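Local coordinates for outer membrane protein TP0453 (Treponema pallidum, PDB 3K8G) that alters membrane permeability at acidic pH and might be involved in ligand transport at the outer membrane, at residues H230-D234 against R235-E239; L206-N210 against A211-F215; E31-I34 against S35-E39. One frame throughout, in Å; residues are numbered along the deposited sequence.

Contact 1: H230-D234 against R235-E239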
loop_
_atom_site.group_PDB
_atom_site.type_symbol
_atom_site.label_atom_id
_atom_site.label_comp_id
_atom_site.label_asym_id
_atom_site.label_seq_id
_atom_site.Cartn_x
_atom_site.Cartn_y
_atom_site.Cartn_z
ATOM N N HIS A 230 -23.186 -0.712 -10.499
ATOM C CA HIS A 230 -23.555 -1.139 -11.857
ATOM C C HIS A 230 -22.498 -2.037 -12.480
ATOM O O HIS A 230 -21.342 -2.064 -12.025
ATOM C CB HIS A 230 -23.807 0.068 -12.762
ATOM C CG HIS A 230 -22.679 1.050 -12.802
ATOM N ND1 HIS A 230 -21.833 1.162 -13.884
ATOM C CD2 HIS A 230 -22.277 1.984 -11.912
ATOM C CE1 HIS A 230 -20.948 2.116 -13.654
ATOM N NE2 HIS A 230 -21.203 2.638 -12.469
ATOM N N VAL A 231 -22.893 -2.757 -13.527
ATOM C CA VAL A 231 -21.975 -3.602 -14.283
ATOM C C VAL A 231 -21.624 -2.877 -15.578
ATOM O O VAL A 231 -22.488 -2.231 -16.187
ATOM C CB VAL A 231 -22.584 -5.006 -14.547
ATOM C CG1 VAL A 231 -21.663 -5.871 -15.430
ATOM C CG2 VAL A 231 -22.830 -5.711 -13.227
ATOM N N GLU A 232 -20.351 -2.940 -15.957
ATOM C CA GLU A 232 -19.858 -2.383 -17.213
ATOM C C GLU A 232 -18.984 -3.448 -17.864
ATOM O O GLU A 232 -17.918 -3.780 -17.340
ATOM C CB GLU A 232 -19.001 -1.133 -16.972
ATOM C CG GLU A 232 -19.728 0.099 -16.390
ATOM C CD GLU A 232 -18.882 1.373 -16.508
ATOM O OE1 GLU A 232 -19.027 2.284 -15.667
ATOM O OE2 GLU A 232 -18.062 1.465 -17.443
ATOM N N GLY A 233 -19.423 -3.985 -18.999
ATOM C CA GLY A 233 -18.714 -5.103 -19.622
ATOM C C GLY A 233 -18.564 -6.222 -18.610
ATOM O O GLY A 233 -19.549 -6.690 -18.043
ATOM N N ASP A 234 -17.321 -6.611 -18.336
ATOM C CA ASP A 234 -17.042 -7.684 -17.382
ATOM C C ASP A 234 -16.592 -7.170 -15.994
ATOM O O ASP A 234 -15.944 -7.895 -15.230
ATOM C CB ASP A 234 -16.006 -8.651 -17.987
ATOM C CG ASP A 234 -16.615 -9.586 -19.049
ATOM O OD1 ASP A 234 -17.855 -9.565 -19.260
ATOM O OD2 ASP A 234 -15.847 -10.352 -19.669
ATOM N N ARG A 235 -16.976 -5.935 -15.660
ATOM C CA ARG A 235 -16.556 -5.319 -14.404
ATOM C C ARG A 235 -17.720 -4.811 -13.559
ATOM O O ARG A 235 -18.588 -4.068 -14.056
ATOM C CB ARG A 235 -15.621 -4.142 -14.670
ATOM C CG ARG A 235 -14.261 -4.513 -15.243
ATOM C CD ARG A 235 -13.428 -3.250 -15.410
ATOM N NE ARG A 235 -14.140 -2.216 -16.169
ATOM C CZ ARG A 235 -14.146 -0.907 -15.887
ATOM N NH1 ARG A 235 -13.494 -0.423 -14.825
ATOM N NH2 ARG A 235 -14.842 -0.080 -16.664
ATOM N N LEU A 236 -17.717 -5.208 -12.289
ATOM C CA LEU A 236 -18.642 -4.687 -11.301
ATOM C C LEU A 236 -18.079 -3.394 -10.739
ATOM O O LEU A 236 -16.963 -3.377 -10.219
ATOM C CB LEU A 236 -18.819 -5.705 -10.181
ATOM C CG LEU A 236 -19.877 -5.318 -9.132
ATOM C CD1 LEU A 236 -21.278 -5.419 -9.752
ATOM C CD2 LEU A 236 -19.746 -6.192 -7.886
ATOM N N ILE A 237 -18.863 -2.319 -10.825
ATOM C CA ILE A 237 -18.460 -1.009 -10.320
ATOM C C ILE A 237 -19.309 -0.646 -9.121
ATOM O O ILE A 237 -20.539 -0.678 -9.190
ATOM C CB ILE A 237 -18.627 0.081 -11.392
ATOM C CG1 ILE A 237 -18.060 -0.387 -12.742
ATOM C CG2 ILE A 237 -18.071 1.452 -10.899
ATOM C CD1 ILE A 237 -16.555 -0.391 -12.822
ATOM N N ILE A 238 -18.643 -0.329 -8.021
ATOM C CA ILE A 238 -19.280 0.133 -6.812
ATOM C C ILE A 238 -18.785 1.540 -6.585
ATOM O O ILE A 238 -17.572 1.778 -6.513
ATOM C CB ILE A 238 -18.943 -0.765 -5.611
ATOM C CG1 ILE A 238 -19.356 -2.220 -5.927
ATOM C CG2 ILE A 238 -19.630 -0.226 -4.335
ATOM C CD1 ILE A 238 -19.056 -3.225 -4.840
ATOM N N GLU A 239 -19.704 2.500 -6.512
ATOM C CA GLU A 239 -19.279 3.844 -6.142
ATOM C C GLU A 239 -20.013 4.407 -4.938
ATOM O O GLU A 239 -21.194 4.120 -4.704
ATOM C CB GLU A 239 -19.327 4.787 -7.347
ATOM C CG GLU A 239 -20.451 4.481 -8.328
ATOM C CD GLU A 239 -20.162 4.960 -9.748
ATOM O OE1 GLU A 239 -19.282 5.835 -9.937
ATOM O OE2 GLU A 239 -20.805 4.445 -10.688
#

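Contact 2: L206-N210 against A211-F215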
loop_
_atom_site.group_PDB
_atom_site.type_symbol
_atom_site.label_atom_id
_atom_site.label_comp_id
_atom_site.label_asym_id
_atom_site.label_seq_id
_atom_site.Cartn_x
_atom_site.Cartn_y
_atom_site.Cartn_z
ATOM N N LEU A 206 -14.303 -4.406 -10.005
ATOM C CA LEU A 206 -13.949 -5.785 -9.733
ATOM C C LEU A 206 -14.186 -6.590 -11.010
ATOM O O LEU A 206 -15.281 -6.536 -11.600
ATOM C CB LEU A 206 -14.787 -6.331 -8.559
ATOM C CG LEU A 206 -14.747 -7.821 -8.206
ATOM C CD1 LEU A 206 -13.366 -8.221 -7.655
ATOM C CD2 LEU A 206 -15.839 -8.076 -7.142
ATOM N N GLN A 207 -13.161 -7.331 -11.425
ATOM C CA GLN A 207 -13.226 -8.117 -12.636
ATOM C C GLN A 207 -14.110 -9.336 -12.354
ATOM O O GLN A 207 -13.900 -10.070 -11.373
ATOM C CB GLN A 207 -11.781 -8.504 -13.076
ATOM C CG GLN A 207 -11.655 -8.892 -14.553
ATOM C CD GLN A 207 -11.721 -7.689 -15.521
ATOM O OE1 GLN A 207 -10.979 -6.706 -15.389
ATOM N NE2 GLN A 207 -12.602 -7.779 -16.494
ATOM N N LEU A 208 -15.151 -9.506 -13.164
ATOM C CA LEU A 208 -16.120 -10.583 -12.956
ATOM C C LEU A 208 -15.843 -11.827 -13.823
ATOM O O LEU A 208 -16.358 -12.910 -13.534
ATOM C CB LEU A 208 -17.544 -10.096 -13.251
ATOM C CG LEU A 208 -18.142 -8.971 -12.384
ATOM C CD1 LEU A 208 -19.465 -8.471 -12.975
ATOM C CD2 LEU A 208 -18.345 -9.407 -10.928
ATOM N N GLY A 209 -15.053 -11.661 -14.877
ATOM C CA GLY A 209 -14.852 -12.741 -15.859
ATOM C C GLY A 209 -16.064 -12.963 -16.750
ATOM O O GLY A 209 -16.634 -12.007 -17.272
ATOM N N ASN A 210 -16.453 -14.227 -16.946
ATOM C CA ASN A 210 -17.658 -14.553 -17.725
ATOM C C ASN A 210 -18.887 -14.746 -16.833
ATOM O O ASN A 210 -20.020 -14.866 -17.314
ATOM C CB ASN A 210 -17.420 -15.771 -18.646
ATOM C CG ASN A 210 -16.460 -15.460 -19.788
ATOM O OD1 ASN A 210 -15.509 -16.214 -20.044
ATOM N ND2 ASN A 210 -16.697 -14.343 -20.479
ATOM N N ALA A 211 -18.647 -14.760 -15.526
ATOM C CA ALA A 211 -19.713 -14.860 -14.519
ATOM C C ALA A 211 -20.691 -13.690 -14.612
ATOM O O ALA A 211 -20.273 -12.538 -14.658
ATOM C CB ALA A 211 -19.093 -14.915 -13.104
ATOM N N LYS A 212 -21.987 -13.992 -14.652
ATOM C CA LYS A 212 -23.013 -12.952 -14.552
ATOM C C LYS A 212 -23.408 -12.672 -13.107
ATOM O O LYS A 212 -23.416 -13.567 -12.259
ATOM C CB LYS A 212 -24.248 -13.300 -15.390
ATOM C CG LYS A 212 -24.410 -12.440 -16.647
ATOM C CD LYS A 212 -23.216 -12.571 -17.588
ATOM C CE LYS A 212 -23.169 -11.435 -18.593
ATOM N NZ LYS A 212 -21.850 -11.404 -19.296
ATOM N N ILE A 213 -23.701 -11.410 -12.827
ATOM C CA ILE A 213 -24.329 -11.054 -11.567
ATOM C C ILE A 213 -25.722 -10.489 -11.876
ATOM O O ILE A 213 -25.863 -9.488 -12.591
ATOM C CB ILE A 213 -23.414 -10.140 -10.681
ATOM C CG1 ILE A 213 -24.076 -9.829 -9.331
ATOM C CG2 ILE A 213 -22.982 -8.868 -11.425
ATOM C CD1 ILE A 213 -23.107 -9.392 -8.258
ATOM N N ASN A 214 -26.746 -11.189 -11.393
ATOM C CA ASN A 214 -28.144 -10.794 -11.594
ATOM C C ASN A 214 -28.524 -9.570 -10.748
ATOM O O ASN A 214 -27.756 -9.157 -9.880
ATOM C CB ASN A 214 -29.080 -11.978 -11.299
ATOM C CG ASN A 214 -28.752 -12.688 -9.978
ATOM O OD1 ASN A 214 -28.235 -12.082 -9.033
ATOM N ND2 ASN A 214 -29.065 -13.977 -9.911
ATOM N N PHE A 215 -29.699 -8.997 -11.004
ATOM C CA PHE A 215 -30.163 -7.815 -10.259
ATOM C C PHE A 215 -30.396 -8.040 -8.750
ATOM O O PHE A 215 -30.075 -7.162 -7.954
ATOM C CB PHE A 215 -31.391 -7.182 -10.929
ATOM C CG PHE A 215 -31.051 -6.095 -11.917
ATOM C CD1 PHE A 215 -30.351 -6.387 -13.093
ATOM C CD2 PHE A 215 -31.432 -4.773 -11.674
ATOM C CE1 PHE A 215 -30.030 -5.381 -14.009
ATOM C CE2 PHE A 215 -31.119 -3.756 -12.586
ATOM C CZ PHE A 215 -30.414 -4.063 -13.756
#

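Contact 3: E31-I34 against S35-E39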
loop_
_atom_site.group_PDB
_atom_site.type_symbol
_atom_site.label_atom_id
_atom_site.label_comp_id
_atom_site.label_asym_id
_atom_site.label_seq_id
_atom_site.Cartn_x
_atom_site.Cartn_y
_atom_site.Cartn_z
ATOM N N GLU A 31 -3.227 10.902 7.248
ATOM C CA GLU A 31 -2.355 10.728 8.402
ATOM C C GLU A 31 -2.847 9.716 9.425
ATOM O O GLU A 31 -2.074 8.862 9.877
ATOM C CB GLU A 31 -2.079 12.103 9.078
ATOM C CG GLU A 31 -1.377 13.110 8.154
ATOM C CD GLU A 31 -2.330 14.010 7.364
ATOM O OE1 GLU A 31 -3.543 13.728 7.271
ATOM O OE2 GLU A 31 -1.862 15.030 6.829
ATOM N N ASN A 32 -4.125 9.802 9.787
ATOM C CA ASN A 32 -4.712 8.893 10.771
ATOM C C ASN A 32 -4.698 7.447 10.266
ATOM O O ASN A 32 -4.285 6.527 10.977
ATOM C CB ASN A 32 -6.146 9.309 11.114
ATOM C CG ASN A 32 -6.856 8.303 12.044
ATOM O OD1 ASN A 32 -7.859 7.671 11.661
ATOM N ND2 ASN A 32 -6.341 8.153 13.267
ATOM N N LEU A 33 -5.163 7.249 9.038
ATOM C CA LEU A 33 -5.157 5.907 8.453
ATOM C C LEU A 33 -3.756 5.262 8.490
ATOM O O LEU A 33 -3.595 4.121 8.914
ATOM C CB LEU A 33 -5.666 5.949 7.009
ATOM C CG LEU A 33 -5.553 4.612 6.270
ATOM C CD1 LEU A 33 -6.563 3.669 6.898
ATOM C CD2 LEU A 33 -5.807 4.791 4.770
ATOM N N ILE A 34 -2.752 5.998 8.033
ATOM C CA ILE A 34 -1.389 5.453 7.963
ATOM C C ILE A 34 -0.873 5.172 9.380
ATOM O O ILE A 34 -0.255 4.143 9.622
ATOM C CB ILE A 34 -0.431 6.393 7.209
ATOM C CG1 ILE A 34 -0.846 6.511 5.740
ATOM C CG2 ILE A 34 1.014 5.860 7.299
ATOM C CD1 ILE A 34 -0.346 7.774 5.044
ATOM N N SER A 35 -1.141 6.091 10.312
ATOM C CA SER A 35 -0.774 5.872 11.707
ATOM C C SER A 35 -1.350 4.575 12.232
ATOM O O SER A 35 -0.632 3.806 12.853
ATOM C CB SER A 35 -1.216 7.045 12.597
ATOM O OG SER A 35 -0.343 8.143 12.388
ATOM N N ARG A 36 -2.641 4.336 11.986
ATOM C CA ARG A 36 -3.306 3.119 12.466
ATOM C C ARG A 36 -2.711 1.850 11.865
ATOM O O ARG A 36 -2.536 0.843 12.560
ATOM C CB ARG A 36 -4.797 3.143 12.142
ATOM C CG ARG A 36 -5.597 4.135 12.933
ATOM C CD ARG A 36 -7.069 4.082 12.503
ATOM N NE ARG A 36 -7.898 4.907 13.384
ATOM C CZ ARG A 36 -8.478 4.474 14.502
ATOM N NH1 ARG A 36 -8.343 3.209 14.887
ATOM N NH2 ARG A 36 -9.204 5.313 15.233
ATOM N N ILE A 37 -2.426 1.876 10.568
ATOM C CA ILE A 37 -1.796 0.710 9.948
ATOM C C ILE A 37 -0.447 0.430 10.589
ATOM O O ILE A 37 -0.160 -0.706 10.965
ATOM C CB ILE A 37 -1.644 0.879 8.431
ATOM C CG1 ILE A 37 -3.019 0.960 7.780
ATOM C CG2 ILE A 37 -0.819 -0.299 7.826
ATOM C CD1 ILE A 37 -2.985 1.502 6.376
ATOM N N ILE A 38 0.364 1.474 10.753
ATOM C CA ILE A 38 1.682 1.305 11.368
ATOM C C ILE A 38 1.568 0.704 12.769
ATOM O O ILE A 38 2.261 -0.273 13.087
ATOM C CB ILE A 38 2.459 2.625 11.396
ATOM C CG1 ILE A 38 2.916 2.983 9.981
ATOM C CG2 ILE A 38 3.636 2.579 12.429
ATOM C CD1 ILE A 38 3.513 4.364 9.893
ATOM N N GLU A 39 0.669 1.273 13.580
ATOM C CA GLU A 39 0.381 0.781 14.923
ATOM C C GLU A 39 0.051 -0.702 14.983
ATOM O O GLU A 39 0.524 -1.393 15.883
ATOM C CB GLU A 39 -0.797 1.543 15.540
ATOM C CG GLU A 39 -0.497 2.956 15.930
ATOM C CD GLU A 39 -1.703 3.616 16.538
ATOM O OE1 GLU A 39 -2.152 3.123 17.593
ATOM O OE2 GLU A 39 -2.205 4.604 15.955
HETATM O O HOH W 1 -9.810 7.014 13.110
#

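Contact 1: H230-D234 against R235-E239
His-230 NE2 donates to Glu-239 OE2 at 2.6 Å, the shortest polar bond between 230-234 and 235-239. The carboxylate oxygen lies in the ring plane, at the edge, and is met nearly along its own C-O axis, although the N-H is bent to 140°. Carboxylate and ring planes are turned only 30° from each other. A carboxylate placed this way would probably favour a protonated, positively charged imidazole. The ring gets there because CG of His-230 sits between its backbone N and carbonyl carbon (chi1 54°), which swings the imidazole over the neighbouring strand. Ile-237 then lies beneath one face: its CB is 3.9 Å from the ring centroid and close to the ring normal, a CH-pi contact, while CG2 reaches toward NE2.

The backbone here is a tight antiparallel beta hairpin, strand 228-232 returning as strand 235-244 through a type II' turn from Glu-232 to Arg-235. Gly-233 takes the positive phi of that turn. His-230 and Ile-237 form a hydrogen-bonded pair, with Ile-237 N to His-230 O at 2.8 Å and His-230 N to Ile-237 O at 3.0 Å. Glu-232 and Arg-235 close the next such pair, Glu-232 N giving a nearly straight bond to Arg-235 O.

On the same face as the histidine, Glu-232 OE2 makes a long salt bridge of 3.7 Å with Arg-235 NH2. The carboxylate and guanidinium planes are almost perpendicular, and Arg-235 NH1 is held separately by Ser-205 OG on strand 199-207. Ile-237 CD1 lies over one face of the same guanidinium, toward its rim. The other face of the hairpin is apolar: Val-231 CG2 meets Leu-236 CD1 at 3.8 Å, and Val-231 also touches Ile-213.

Contact 2: L206-N210 against A211-F215
A type II' beta turn from Leu-208 to Ala-211 ends strand 199-207 and starts the connection to helix 215-225, which is probably amphipathic. Gly-209 occupies the turn position with positive phi (73°), followed by Asn-210, and the two segments meet across this bend largely through carbon atoms. At the turn itself, Ala-211 CB packs against Leu-208 O at 3.4 Å. The leucine CB in turn lies 3.9 Å from Ala-211 O, so the two ends of the turn touch in both directions through a methylene or methyl and a carbonyl oxygen.

Farther on, the chain runs in extended form through Lys-212 and Ile-213. Leu-208 is buried, its side chain directed at the outgoing chain and also resting on Leu-186 and Leu-236, which ties the loop to the neighbouring strand 235-244. On the outer side, Lys-212 bends at chi2 (60°), and this brings its CD to 3.9 Å from Asn-210 O. The start of the helix is fixed by Asn-214, the N-cap residue, whose OD1 accepts from Ile-217 N. Between turn and cap, one apolar pair spans the bend: the leucine and isoleucine side chains cross at about a right angle, with Leu-208 CD1 3.9 Å from Ile-213 CG2.

Contact 3: E31-I34 against S35-E39
Leu-33 and Ile-37 pack one turn apart on the inner side of helix 31-41, CG of the leucine 4.0 Å from CD1 of the isoleucine. Beside them Ile-34 CG2 meets Ile-38 CD1 at 3.9 Å. Phe-25 of strand 21-26 touches Leu-33, Ile-34 and Ile-37, and helix 45-52 packs on Ile-34 and Ile-38, so this side is close-set and apolar.

The polar side is wetter, though helix 245-253 touches Asn-32 and Arg-36: Asn-32 is exposed, and a water donates to its OD1 and bonds weakly with Arg-36 NH2. The same OD1 accepts from Arg-36 NE at 3.3 Å; it lies at the guanidinium edge, in plane, the amide nearly perpendicular. With CG anti to the backbone N (chi1 174°), the Asn-32 amide extends toward NE, the two side chains crossing at a slant. Ser-35 bonds back to Glu-31 O through OG at 3.1 Å and through N at 3.0 Å, from opposite faces of that carbonyl.

Such a split, isoleucines and leucine against amide, guanidinium and hydroxyl, marks an amphipathic helix, one of those that move away from helices 169-176 and 215-225 when the cavity opens.

Overall arrangement
Contacts 1 and 2 sit together, centres 8 Å apart, far from the centre of the molecule, while contact 3 lies nearer the middle, its centre about 30 Å from that of contact 1. The first two share neighbouring strands: strand 235-244 pairs with strand 199-207, and Asp-234 O probably bonds to Leu-208 N at 2.7 Å where the two turns meet. Both use type II' turns, but contact 1 is a partly buried hairpin with charged groups on one face, whereas contact 2 is a surface bend joined by carbon contacts. Contact 3, also partly buried, replaces cross-strand pairing with the i to i+4 bonds of one helix.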